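Local coordinates for protein aminopeptidase YwaD (PDB 6HC6) that hydrolyses peptides from their N-terminal end as a secreted, two-zinc aminopeptidase, releasing residues such as arginine, lysine and leucine, at residues T126-N131 with K145-L150; I151-L156 with I175-E180; A168-V173 with V194-V199; A249-V254 with F288-A293; A260-S265 with L322-T327. All blocks are in the same frame, centred on the assembly; numbering follows the deposited sequence.

Contacts 1, 2 and 3 belong to the PA domain and share one sheet, in which strands 125-131, 148-152, 172-176 and 198-201 are successive neighbours. Contacts 1 and 3 have centres about 9 Å apart and are joined where Ala149 N comes 2.9 Å from Ala172 O; contact 2 continues strands 148-152 and 172-176 toward the catalytic domain. There, contacts 4 and 5, with centres about 11 Å apart, bring His250, Asp262 and Asp323 to one zinc, while Asp262 also binds the second. Contact 2 approaches this site through Arg153, whose side chain is about 13 Å from a zinc, whereas the centres of contacts 1 and 5 are about 40 Å apart.

Contact 1 (T126-N131 with K145-L150); sequences TAPLYN and KGKIAL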
# COMPACT_ATOMS: atom_id res chain seq x y z
N THR A 126 -18.28 -22.31 -15.68
CA THR A 126 -19.62 -22.49 -15.13
C THR A 126 -19.63 -23.77 -14.31
O THR A 126 -19.20 -24.82 -14.80
CB THR A 126 -20.68 -22.56 -16.23
OG1 THR A 126 -20.68 -21.33 -16.97
CG2 THR A 126 -22.05 -22.76 -15.63
N ALA A 127 -20.12 -23.69 -13.08
CA ALA A 127 -20.17 -24.85 -12.21
C ALA A 127 -21.21 -24.60 -11.13
O ALA A 127 -21.55 -23.44 -10.85
CB ALA A 127 -18.79 -25.13 -11.57
N PRO A 128 -21.74 -25.65 -10.51
CA PRO A 128 -22.66 -25.44 -9.39
C PRO A 128 -21.98 -24.69 -8.26
O PRO A 128 -20.75 -24.70 -8.12
CB PRO A 128 -23.03 -26.87 -8.96
CG PRO A 128 -22.70 -27.74 -10.14
CD PRO A 128 -21.51 -27.08 -10.78
N LEU A 129 -22.79 -24.02 -7.45
CA LEU A 129 -22.29 -23.33 -6.26
C LEU A 129 -22.36 -24.26 -5.05
O LEU A 129 -23.32 -25.02 -4.88
CB LEU A 129 -23.11 -22.07 -6.00
CG LEU A 129 -22.89 -20.93 -6.99
CD1 LEU A 129 -24.09 -20.00 -6.97
CD2 LEU A 129 -21.62 -20.17 -6.64
N TYR A 130 -21.34 -24.19 -4.20
CA TYR A 130 -21.31 -24.95 -2.95
C TYR A 130 -21.15 -23.98 -1.79
O TYR A 130 -20.15 -23.27 -1.72
CB TYR A 130 -20.17 -25.98 -2.96
CG TYR A 130 -20.00 -26.69 -1.62
CD1 TYR A 130 -20.74 -27.83 -1.32
CD2 TYR A 130 -19.12 -26.20 -0.66
CE1 TYR A 130 -20.59 -28.47 -0.10
CE2 TYR A 130 -18.98 -26.83 0.57
CZ TYR A 130 -19.72 -27.96 0.84
OH TYR A 130 -19.57 -28.59 2.05
N ASN A 131 -22.12 -23.96 -0.88
CA ASN A 131 -22.05 -23.04 0.26
C ASN A 131 -21.15 -23.61 1.34
O ASN A 131 -21.48 -24.62 1.97
CB ASN A 131 -23.45 -22.77 0.81
CG ASN A 131 -24.29 -21.95 -0.14
OD1 ASN A 131 -23.76 -21.15 -0.90
ND2 ASN A 131 -25.60 -22.16 -0.11
N LYS A 145 -16.45 -31.06 -4.32
CA LYS A 145 -15.60 -31.32 -5.48
C LYS A 145 -16.33 -30.94 -6.77
O LYS A 145 -17.50 -31.28 -6.97
CB LYS A 145 -15.19 -32.79 -5.51
CG LYS A 145 -14.21 -33.14 -6.61
CD LYS A 145 -13.93 -34.63 -6.61
CE LYS A 145 -12.85 -35.01 -7.61
NZ LYS A 145 -12.43 -36.44 -7.46
N GLY A 146 -15.62 -30.22 -7.65
CA GLY A 146 -16.17 -29.78 -8.91
C GLY A 146 -17.10 -28.58 -8.86
O GLY A 146 -17.69 -28.23 -9.88
N LYS A 147 -17.24 -27.93 -7.71
CA LYS A 147 -18.18 -26.82 -7.56
C LYS A 147 -17.43 -25.54 -7.22
O LYS A 147 -16.28 -25.57 -6.78
CB LYS A 147 -19.22 -27.13 -6.48
CG LYS A 147 -20.02 -28.40 -6.78
CD LYS A 147 -21.25 -28.51 -5.90
CE LYS A 147 -22.09 -29.74 -6.27
NZ LYS A 147 -21.33 -31.01 -6.08
N ILE A 148 -18.09 -24.41 -7.44
CA ILE A 148 -17.51 -23.13 -7.02
C ILE A 148 -17.87 -22.92 -5.56
O ILE A 148 -19.05 -22.85 -5.20
CB ILE A 148 -18.01 -21.97 -7.88
CG1 ILE A 148 -17.69 -22.21 -9.35
CG2 ILE A 148 -17.38 -20.66 -7.42
CD1 ILE A 148 -18.49 -21.34 -10.32
N ALA A 149 -16.84 -22.82 -4.71
CA ALA A 149 -17.04 -22.65 -3.28
C ALA A 149 -17.41 -21.20 -2.99
O ALA A 149 -16.68 -20.28 -3.36
CB ALA A 149 -15.77 -23.03 -2.51
N LEU A 150 -18.55 -21.01 -2.34
CA LEU A 150 -19.00 -19.69 -1.92
C LEU A 150 -18.75 -19.58 -0.42
O LEU A 150 -19.35 -20.31 0.37
CB LEU A 150 -20.48 -19.49 -2.27
CG LEU A 150 -21.12 -18.16 -1.88
CD1 LEU A 150 -20.50 -16.98 -2.63
CD2 LEU A 150 -22.61 -18.24 -2.16
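Strands 126-131 and 148-150 run parallel, their short axes 34° apart and 4.6 Å at closest approach, with Leu129, Tyr130 and Asn131 bridged to Ile148, Ala149 and Leu150. Three backbone hydrogen bonds join them: Ile148 N to Pro128 O, Tyr130 N to Ile148 O, and Leu150 N to Tyr130 O, the last almost straight at 179°. Pro128 has no N-H to give, yet its carbonyl still serves the sheet. Ahead of the strand, the Lys147 chain lies along the proline, its CD 3.9 Å from Pro128 CB and its CB 3.8 Å from Tyr130 CB; the methylenes supply apolar cover while NZ turns back to Asp143 O. Within the PA-domain sheet, strand 148-152 has strand 172-176 as its other neighbour. On one face, Leu129 CD2 comes 4.2 Å from Ile148 CB, and Asn131 and Leu150 lie side by side. Asn131 OD1 touches Leu150 CD2 at 3.4 Å, whereas its ND2 is bonded to Thr210 O. Tyr130 leaves on the other face: with CG anti to the backbone N (chi1 173°), its ring leads away from strand 148-152, and OH hydrogen-bonds with Asp139 O and Thr141 N. Near the start of the strand, the small Ala127 sets CB 3.8 Å from Ile148 CG1.

Contact 2 (I151-L156 with I175-E180); sequences ISRGDL and IYNNKE
Arg153 NH1 donates to Asn177 OD1 over 2.9 Å, the acceptor lying at the guanidinium edge, in its plane. The two side chains run side by side, the arginine extended from CG to NE to span the gap, with their flat groups turned 56° apart. Asn177 OD1 is gripped twice, since Lys179 N reaches it at 3.0 Å from the opposite face of the amide; this closes an Asx turn, to which asparagine's short amide is suited. Arg153 NH2 makes a salt bridge with the terminal carboxylate of Lys455. The Tyr176 ring takes Ser152 CA over one face, a CH-pi contact 3.8 Å from the centroid; CG sits between the backbone N and carbonyl carbon (chi1 63°), folding the ring over Ser152. Ser152 OG donates to Arg153 O. Behind these groups, parallel strands 148-152 and 172-176 pair through Tyr176 N to Ile151 O, 3.0 Å, and Arg153 N to Tyr176 O, 2.8 Å. Helix 158-167 connects them in a beta-alpha-beta unit and packs on Ile151 and Ile175. A leucine in place of Arg153 would probably leave Asn177 OD1 without its side-chain donor and the Lys455 carboxylate without its salt bridge. The guanidinium therefore couples a PA-domain turn to the chain terminus through charge and directed N-H groups.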
# COMPACT_ATOMS: atom_id res chain seq x y z
N ILE A 151 -17.87 -18.66 -0.03
CA ILE A 151 -17.35 -18.57 1.33
C ILE A 151 -17.61 -17.16 1.84
O ILE A 151 -17.28 -16.18 1.17
CB ILE A 151 -15.84 -18.88 1.37
CG1 ILE A 151 -15.55 -20.18 0.62
CG2 ILE A 151 -15.35 -18.97 2.81
CD1 ILE A 151 -14.07 -20.55 0.59
N SER A 152 -18.18 -17.06 3.03
CA SER A 152 -18.28 -15.76 3.67
C SER A 152 -16.93 -15.35 4.21
O SER A 152 -16.16 -16.19 4.69
CB SER A 152 -19.31 -15.78 4.79
OG SER A 152 -19.25 -14.58 5.54
N ARG A 153 -16.64 -14.06 4.14
CA ARG A 153 -15.49 -13.53 4.85
C ARG A 153 -15.68 -13.73 6.35
O ARG A 153 -16.81 -13.77 6.86
CB ARG A 153 -15.31 -12.06 4.49
CG ARG A 153 -14.33 -11.29 5.35
CD ARG A 153 -14.32 -9.81 4.99
NE ARG A 153 -13.16 -9.15 5.60
CZ ARG A 153 -13.05 -7.83 5.76
NH1 ARG A 153 -14.04 -7.04 5.36
NH2 ARG A 153 -11.97 -7.31 6.33
N GLY A 154 -14.56 -13.89 7.06
CA GLY A 154 -14.57 -13.97 8.51
C GLY A 154 -13.71 -15.07 9.11
O GLY A 154 -13.54 -16.15 8.53
N ASP A 155 -13.16 -14.79 10.29
CA ASP A 155 -12.36 -15.73 11.08
C ASP A 155 -11.02 -16.04 10.41
O ASP A 155 -9.97 -15.65 10.92
CB ASP A 155 -13.13 -17.03 11.34
CG ASP A 155 -14.30 -16.83 12.31
OD1 ASP A 155 -14.70 -15.67 12.53
OD2 ASP A 155 -14.81 -17.84 12.84
N LEU A 156 -11.06 -16.74 9.28
CA LEU A 156 -9.87 -17.22 8.59
C LEU A 156 -9.34 -16.17 7.62
O LEU A 156 -10.07 -15.29 7.16
CB LEU A 156 -10.17 -18.50 7.82
CG LEU A 156 -10.92 -19.57 8.59
CD1 LEU A 156 -11.10 -20.83 7.75
CD2 LEU A 156 -10.16 -19.86 9.84
N ILE A 175 -15.43 -15.35 -2.46
CA ILE A 175 -15.50 -14.91 -1.07
C ILE A 175 -16.30 -13.62 -1.04
O ILE A 175 -16.01 -12.69 -1.80
CB ILE A 175 -14.09 -14.70 -0.47
CG1 ILE A 175 -13.27 -15.98 -0.61
CG2 ILE A 175 -14.21 -14.29 0.99
CD1 ILE A 175 -11.81 -15.86 -0.15
N TYR A 176 -17.34 -13.57 -0.22
CA TYR A 176 -18.15 -12.37 -0.14
C TYR A 176 -17.97 -11.67 1.20
O TYR A 176 -17.82 -12.32 2.25
CB TYR A 176 -19.64 -12.66 -0.41
CG TYR A 176 -20.34 -13.57 0.56
CD1 TYR A 176 -20.30 -14.96 0.39
CD2 TYR A 176 -21.11 -13.05 1.58
CE1 TYR A 176 -20.99 -15.80 1.26
CE2 TYR A 176 -21.81 -13.89 2.45
CZ TYR A 176 -21.74 -15.26 2.28
OH TYR A 176 -22.43 -16.09 3.15
N ASN A 177 -17.98 -10.35 1.16
CA ASN A 177 -17.74 -9.55 2.35
C ASN A 177 -18.81 -9.83 3.40
O ASN A 177 -19.96 -10.11 3.07
CB ASN A 177 -17.73 -8.06 1.99
CG ASN A 177 -16.81 -7.26 2.86
OD1 ASN A 177 -16.60 -7.57 4.03
ND2 ASN A 177 -16.25 -6.19 2.29
N ASN A 178 -18.41 -9.78 4.67
CA ASN A 178 -19.37 -9.78 5.77
C ASN A 178 -19.68 -8.37 6.24
O ASN A 178 -20.41 -8.20 7.22
CB ASN A 178 -18.85 -10.63 6.94
CG ASN A 178 -17.57 -10.08 7.54
OD1 ASN A 178 -16.84 -9.31 6.91
ND2 ASN A 178 -17.29 -10.47 8.77
N LYS A 179 -19.12 -7.36 5.58
CA LYS A 179 -19.35 -5.96 5.89
C LYS A 179 -19.88 -5.26 4.64
O LYS A 179 -19.52 -5.62 3.51
CB LYS A 179 -18.06 -5.27 6.36
CG LYS A 179 -17.47 -5.85 7.63
CD LYS A 179 -18.52 -5.87 8.73
CE LYS A 179 -17.98 -6.46 10.02
NZ LYS A 179 -19.08 -6.57 11.04
N GLU A 180 -20.74 -4.27 4.85
CA GLU A 180 -21.17 -3.44 3.74
C GLU A 180 -20.00 -2.60 3.23
O GLU A 180 -19.12 -2.20 4.00
CB GLU A 180 -22.33 -2.54 4.16
CG GLU A 180 -22.33 -1.16 3.52
CD GLU A 180 -23.54 -0.33 3.91
OE1 GLU A 180 -23.80 0.69 3.24
OE2 GLU A 180 -24.22 -0.70 4.89

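Contact 3 (A168-V173 with V194-V199); sequences AGAKAV and VGIPVV
Ile196 holds CG1 between its backbone N and carbonyl carbon (chi1 55°) and then extends the chain (chi2 176°), which carries CD1 across to Val173; Val173, with CG1 anti to its backbone N (chi1 180°), presents CG2 to meet it at 3.7 Å. The contact joins two parallel strands of the PA-domain sheet, 172-176 and 198-201, where they begin to pair, with Val173 bridged to Val198. Two backbone hydrogen bonds fix the register: Val173 N gives to Pro197 O at 2.9 Å, and Val199 N gives to Val173 O at 3.0 Å. Beta-branched valines suit these extended positions. Val173 CB also touches Val198 CG2, so Val173 is covered by two residues of segment 194-199.

The incoming loop lies over the residues that precede strand 172-176. Ile196 CD1 approaches Ala170 CB at 4.1 Å, and the small alanine allows both this approach and packing on Ala165 of helix 158-167. That helix ends in a Schellman motif at Gly169, whose positive phi is readily adopted by glycine. An alanine in place of Ile196 would probably open a gap between Ala170 and Val173, because the branch bridging them would be missing. Pro197 presents its ring to Ala172, with CD 4.0 Å from Ala172 CB, and the proline also packs on Leu217 and Leu219 of strand 214-222. The compact apolar ring suits this buried place, and its Pro197 CD rests 3.4 Å from Lys171 O.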
# COMPACT_ATOMS: atom_id res chain seq x y z
N ALA A 168 -10.28 -29.27 -1.22
CA ALA A 168 -11.55 -29.97 -1.28
C ALA A 168 -12.04 -30.20 -2.70
O ALA A 168 -13.15 -30.71 -2.88
CB ALA A 168 -12.61 -29.19 -0.50
N GLY A 169 -11.26 -29.81 -3.71
CA GLY A 169 -11.64 -30.04 -5.08
C GLY A 169 -12.50 -28.97 -5.71
O GLY A 169 -13.06 -29.21 -6.79
N ALA A 170 -12.62 -27.81 -5.08
CA ALA A 170 -13.40 -26.72 -5.67
C ALA A 170 -12.80 -26.29 -7.00
O ALA A 170 -11.58 -26.36 -7.21
CB ALA A 170 -13.46 -25.52 -4.72
N LYS A 171 -13.67 -25.86 -7.91
CA LYS A 171 -13.23 -25.34 -9.20
C LYS A 171 -12.86 -23.86 -9.15
O LYS A 171 -12.12 -23.39 -10.01
CB LYS A 171 -14.32 -25.53 -10.26
CG LYS A 171 -14.31 -26.90 -10.93
CD LYS A 171 -15.01 -26.84 -12.28
CE LYS A 171 -15.25 -28.23 -12.86
NZ LYS A 171 -13.97 -28.98 -13.01
N ALA A 172 -13.36 -23.14 -8.15
CA ALA A 172 -13.12 -21.72 -7.96
C ALA A 172 -13.64 -21.36 -6.58
O ALA A 172 -14.36 -22.14 -5.95
CB ALA A 172 -13.80 -20.87 -9.04
N VAL A 173 -13.27 -20.16 -6.13
CA VAL A 173 -13.64 -19.65 -4.82
C VAL A 173 -14.22 -18.26 -5.02
O VAL A 173 -13.59 -17.41 -5.66
CB VAL A 173 -12.44 -19.58 -3.86
CG1 VAL A 173 -12.86 -19.03 -2.50
CG2 VAL A 173 -11.80 -20.95 -3.70
N VAL A 194 -2.62 -19.69 -5.70
CA VAL A 194 -3.71 -20.65 -5.67
C VAL A 194 -4.00 -21.07 -7.10
O VAL A 194 -3.95 -20.24 -8.02
CB VAL A 194 -4.96 -20.06 -4.98
CG1 VAL A 194 -6.11 -21.04 -5.00
CG2 VAL A 194 -4.63 -19.68 -3.54
N GLY A 195 -4.27 -22.36 -7.30
CA GLY A 195 -4.42 -22.93 -8.62
C GLY A 195 -5.80 -22.84 -9.22
O GLY A 195 -6.01 -23.31 -10.35
N ILE A 196 -6.75 -22.25 -8.51
CA ILE A 196 -8.10 -22.04 -9.03
C ILE A 196 -8.40 -20.55 -8.94
O ILE A 196 -7.69 -19.81 -8.24
CB ILE A 196 -9.14 -22.90 -8.28
CG1 ILE A 196 -9.09 -22.65 -6.77
CG2 ILE A 196 -8.91 -24.37 -8.56
CD1 ILE A 196 -10.16 -23.40 -6.00
N PRO A 197 -9.41 -20.07 -9.66
CA PRO A 197 -9.80 -18.66 -9.52
C PRO A 197 -10.27 -18.35 -8.11
O PRO A 197 -10.91 -19.18 -7.46
CB PRO A 197 -10.94 -18.50 -10.53
CG PRO A 197 -10.77 -19.62 -11.51
CD PRO A 197 -10.17 -20.75 -10.72
N VAL A 198 -9.91 -17.16 -7.63
CA VAL A 198 -10.36 -16.64 -6.33
C VAL A 198 -10.82 -15.20 -6.54
O VAL A 198 -10.03 -14.35 -6.97
CB VAL A 198 -9.24 -16.69 -5.27
CG1 VAL A 198 -9.78 -16.19 -3.94
CG2 VAL A 198 -8.63 -18.10 -5.14
N VAL A 199 -12.08 -14.92 -6.23
CA VAL A 199 -12.61 -13.57 -6.40
C VAL A 199 -13.36 -13.15 -5.15
O VAL A 199 -13.86 -13.97 -4.38
CB VAL A 199 -13.54 -13.43 -7.64
CG1 VAL A 199 -12.84 -13.92 -8.92
CG2 VAL A 199 -14.88 -14.15 -7.41

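Contact 4 (A249-V254 with F288-A293); sequences AHYDSV and FIAFGA. With ZN (zinc ion), chain D.
Strands 244-250 and 285-291 end here side by side and parallel, with Ala249 bridged to Ala290 and His250 to Phe291, the latter pair's CA atoms 4.3 Å apart. Helix 260-277 connects them, making a beta-alpha-beta unit of the M28 peptidase domain. The backbone ladder runs from Ala249 N to Ile289 O, from Phe291 N to Ala249 O at 2.9 Å, and from Tyr251 N to Phe291 O at 3.0 Å. Past the last rung the chain at 251-254 leaves the sheet.

The Tyr251 ring is brought against the neighbouring strand because its CG lies between the backbone N and carbonyl carbon (chi1 69°). CD1 meets the methyl of Ala290 at 3.7 Å, and CE1 lies 3.4 Å from Gly292 N. Glycine suits this place, since the Tyr251 hydroxyl lies close to Gly292 CA; that hydroxyl bonds with Gln228 O. Phe291 turns to the other face of the sheet, where Ile289 CG2 covers one face of its ring.

Asp252 points toward segment 288-293 and acts as a second-shell carboxylate. OD2 is 3.4 Å from Ala293 CA and accepts from Glu295 N, the backbone of another zinc-binding residue. OD1 accepts from His250 ND1, which reaches it from above the carboxylate plane, with OD1 itself 31° out of the imidazole plane. This bent histidine-carboxylate bond probably restrains ring rotation and would probably make the imidazole a more electron-rich ligand. At its other nitrogen, His250 NE2 binds zinc at 2.2 Å; Asp262, Asp323 and two waters complete the coordination.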
# COMPACT_ATOMS: atom_id res chain seq x y z
N ALA A 249 7.74 6.85 0.03
CA ALA A 249 6.28 6.82 0.00
C ALA A 249 5.84 6.04 -1.22
O ALA A 249 6.46 6.17 -2.27
CB ALA A 249 5.73 8.25 -0.07
N HIS A 250 4.79 5.24 -1.10
CA HIS A 250 4.30 4.51 -2.27
C HIS A 250 3.29 5.35 -3.03
O HIS A 250 2.50 6.08 -2.44
CB HIS A 250 3.72 3.14 -1.88
CG HIS A 250 2.37 3.17 -1.21
ND1 HIS A 250 1.19 3.07 -1.91
CD2 HIS A 250 2.03 3.16 0.10
CE1 HIS A 250 0.17 3.08 -1.07
NE2 HIS A 250 0.65 3.09 0.16
N TYR A 251 3.32 5.25 -4.36
CA TYR A 251 2.49 6.11 -5.18
C TYR A 251 1.41 5.33 -5.92
O TYR A 251 0.66 5.92 -6.71
CB TYR A 251 3.35 6.93 -6.15
CG TYR A 251 4.01 6.12 -7.25
CD1 TYR A 251 5.19 5.43 -7.02
CD2 TYR A 251 3.47 6.08 -8.51
CE1 TYR A 251 5.79 4.67 -8.01
CE2 TYR A 251 4.07 5.34 -9.53
CZ TYR A 251 5.22 4.64 -9.27
OH TYR A 251 5.83 3.90 -10.25
N ASP A 252 1.28 4.03 -5.65
CA ASP A 252 0.16 3.28 -6.21
C ASP A 252 -1.03 3.29 -5.24
O ASP A 252 -0.90 3.64 -4.07
CB ASP A 252 0.56 1.85 -6.54
CG ASP A 252 0.88 1.02 -5.31
OD1 ASP A 252 1.64 1.52 -4.44
OD2 ASP A 252 0.41 -0.14 -5.22
N SER A 253 -2.19 2.90 -5.76
CA SER A 253 -3.40 2.80 -4.95
C SER A 253 -4.15 1.53 -5.34
O SER A 253 -3.85 0.90 -6.35
CB SER A 253 -4.31 4.03 -5.10
OG SER A 253 -4.92 4.05 -6.37
N VAL A 254 -5.15 1.17 -4.53
CA VAL A 254 -5.94 -0.04 -4.80
C VAL A 254 -7.00 0.26 -5.85
O VAL A 254 -7.37 1.43 -6.06
CB VAL A 254 -6.58 -0.60 -3.51
CG1 VAL A 254 -5.52 -0.89 -2.43
CG2 VAL A 254 -7.65 0.36 -2.98
N PHE A 288 15.21 10.15 -1.98
CA PHE A 288 13.76 10.27 -1.95
C PHE A 288 13.19 9.25 -2.92
O PHE A 288 13.55 9.23 -4.10
CB PHE A 288 13.32 11.68 -2.33
CG PHE A 288 13.87 12.74 -1.44
CD1 PHE A 288 15.10 13.33 -1.73
CD2 PHE A 288 13.19 13.14 -0.30
CE1 PHE A 288 15.62 14.32 -0.91
CE2 PHE A 288 13.72 14.13 0.53
CZ PHE A 288 14.93 14.72 0.22
N ILE A 289 12.33 8.38 -2.42
CA ILE A 289 11.86 7.29 -3.27
C ILE A 289 10.35 7.26 -3.28
O ILE A 289 9.71 7.26 -2.21
CB ILE A 289 12.41 5.93 -2.83
CG1 ILE A 289 13.91 6.04 -2.58
CG2 ILE A 289 12.06 4.91 -3.89
CD1 ILE A 289 14.57 4.72 -2.31
N ALA A 290 9.78 7.21 -4.48
CA ALA A 290 8.39 6.87 -4.70
C ALA A 290 8.34 5.40 -5.11
O ALA A 290 8.83 5.03 -6.18
CB ALA A 290 7.77 7.78 -5.76
N PHE A 291 7.76 4.55 -4.25
CA PHE A 291 7.73 3.11 -4.47
C PHE A 291 6.49 2.73 -5.26
O PHE A 291 5.38 3.13 -4.91
CB PHE A 291 7.71 2.35 -3.15
CG PHE A 291 9.04 2.32 -2.45
CD1 PHE A 291 10.17 1.82 -3.08
CD2 PHE A 291 9.14 2.78 -1.14
CE1 PHE A 291 11.40 1.81 -2.42
CE2 PHE A 291 10.35 2.75 -0.48
CZ PHE A 291 11.48 2.27 -1.12
N GLY A 292 6.66 1.91 -6.30
CA GLY A 292 5.50 1.37 -6.98
C GLY A 292 5.01 0.09 -6.33
O GLY A 292 5.71 -0.53 -5.54
N ALA A 293 3.78 -0.30 -6.66
CA ALA A 293 3.27 -1.65 -6.36
C ALA A 293 3.33 -2.00 -4.88
O ALA A 293 3.51 -3.16 -4.51
CB ALA A 293 4.01 -2.72 -7.18
ZN ZN D . -0.46 2.93 2.01
O HOH W 1 -1.26 2.17 3.68
O HOH W 2 -1.04 1.04 1.41

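Contact 5 (A260-S265 with L322-T327); sequences ANDNGS and LDMVGT. With ZN (zinc ion), chain D; ZN (zinc ion), chain E.
The carboxylates of Asp262 and Asp323 cross obliquely, their planes 33° apart, and meet through a shared zinc ion. Asp262 OD1 binds it at 2.0 Å, whereas Asp323 grips it with both oxygens, OD2 also hydrogen-bonding with Ser371 OG. Asp262 OD2 turns to the second zinc, 2.0 Å away, where Glu295, His401 and Glu452 also bind, so this aspartate, together with a water bound to both ions, bridges the pair in the co-catalytic manner of M28 peptidases. The close approach of Asp262 OD1 to Asp323 OD1 is tolerated because both bind the same cation.

The Asn263 amide is turned 36° from the Asp323 carboxylate and spans that residue's backbone. ND2 donates to Leu322 O at 2.8 Å, nearly in the amide plane and on a lone pair of the carbonyl, while OD1 receives Met324 N from above the amide plane. An asparagine suits this place because it can donate and accept at once. The peptide bond between Asp262 and Asn263 is cis.

Asn261 has CG anti to its backbone N (chi1 -163°), extending OD1 to Gly326 N at 2.8 Å, in the carbonyl plane. Its ND2 reaches a water also held by Thr327 N and, weakly, by Met324 O. Ser265 OG gives its proton to Asn261 O and accepts from Val325 N at 2.9 Å. Met324 SD packs against Asp262 CG at 3.7 Å. Helix 260-277 presents its first, pi-widened turn to the loop after strand 316-322, with strand 382-389 beside Met324 and helix 412-430 packed on Ser265 and Val325.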
# COMPACT_ATOMS: atom_id res chain seq x y z
N ALA A 260 -6.16 9.30 -2.73
CA ALA A 260 -5.73 10.62 -2.30
C ALA A 260 -4.92 10.54 -1.02
O ALA A 260 -3.78 11.05 -0.96
CB ALA A 260 -6.94 11.53 -2.13
N ASN A 261 -5.46 9.89 0.01
CA ASN A 261 -4.70 9.72 1.24
C ASN A 261 -3.80 8.48 1.25
O ASN A 261 -2.69 8.54 1.80
CB ASN A 261 -5.64 9.66 2.45
CG ASN A 261 -4.89 9.90 3.73
OD1 ASN A 261 -4.00 10.77 3.76
ND2 ASN A 261 -5.18 9.11 4.78
N ASP A 262 -4.25 7.35 0.69
CA ASP A 262 -3.44 6.13 0.57
C ASP A 262 -3.10 5.92 -0.90
O ASP A 262 -3.81 5.20 -1.60
CB ASP A 262 -4.23 4.91 1.12
CG ASP A 262 -3.36 3.67 1.24
OD1 ASP A 262 -2.11 3.84 1.29
OD2 ASP A 262 -3.92 2.54 1.29
N ASN A 263 -1.98 6.49 -1.38
CA ASN A 263 -1.02 7.25 -0.59
C ASN A 263 -0.52 8.45 -1.40
O ASN A 263 0.66 8.75 -1.43
CB ASN A 263 0.15 6.35 -0.18
CG ASN A 263 1.12 7.06 0.75
OD1 ASN A 263 0.72 7.91 1.54
ND2 ASN A 263 2.40 6.71 0.66
N GLY A 264 -1.44 9.13 -2.08
CA GLY A 264 -1.07 10.41 -2.66
C GLY A 264 -0.49 11.34 -1.61
O GLY A 264 0.46 12.08 -1.87
N SER A 265 -1.04 11.28 -0.39
CA SER A 265 -0.58 12.14 0.68
C SER A 265 0.90 11.94 0.97
O SER A 265 1.66 12.90 1.02
CB SER A 265 -1.41 11.90 1.95
OG SER A 265 -1.16 10.59 2.46
N LEU A 322 6.45 7.55 4.57
CA LEU A 322 5.23 8.35 4.72
C LEU A 322 4.07 7.64 4.03
O LEU A 322 4.10 7.47 2.80
CB LEU A 322 5.43 9.73 4.12
CG LEU A 322 6.74 10.38 4.58
CD1 LEU A 322 7.04 11.64 3.80
CD2 LEU A 322 6.63 10.67 6.05
N ASP A 323 3.05 7.23 4.78
CA ASP A 323 1.94 6.50 4.18
C ASP A 323 0.68 6.84 4.97
O ASP A 323 0.50 6.36 6.09
CB ASP A 323 2.21 4.98 4.19
CG ASP A 323 1.21 4.17 3.36
OD1 ASP A 323 0.20 4.71 2.90
OD2 ASP A 323 1.42 2.95 3.17
N MET A 324 -0.15 7.67 4.37
CA MET A 324 -1.43 8.13 4.91
C MET A 324 -1.23 9.26 5.91
O MET A 324 -1.46 9.10 7.05
CB MET A 324 -2.26 6.97 5.46
CG MET A 324 -2.85 6.11 4.38
SD MET A 324 -3.67 4.59 4.85
CE MET A 324 -5.02 5.24 5.82
N VAL A 325 -0.86 10.39 5.38
CA VAL A 325 -0.50 11.49 6.25
C VAL A 325 -1.36 12.73 5.98
O VAL A 325 -0.98 13.82 6.36
CB VAL A 325 1.00 11.83 6.12
CG1 VAL A 325 1.84 10.73 6.77
CG2 VAL A 325 1.38 12.03 4.65
N GLY A 326 -2.53 12.57 5.37
CA GLY A 326 -3.33 13.76 5.12
C GLY A 326 -4.83 13.67 5.30
O GLY A 326 -5.55 14.53 4.77
N THR A 327 -5.34 12.68 6.03
CA THR A 327 -6.79 12.53 6.06
C THR A 327 -7.44 13.71 6.76
O THR A 327 -6.87 14.29 7.70
CB THR A 327 -7.22 11.23 6.74
OG1 THR A 327 -8.63 11.08 6.60
CG2 THR A 327 -6.90 11.28 8.23
ZN ZN D . -0.46 2.93 2.01
ZN ZN E . -3.27 0.62 0.98
O HOH W 3 -4.07 10.19 7.24
O HOH W 1 -1.26 2.17 3.68
O HOH W 2 -1.04 1.04 1.41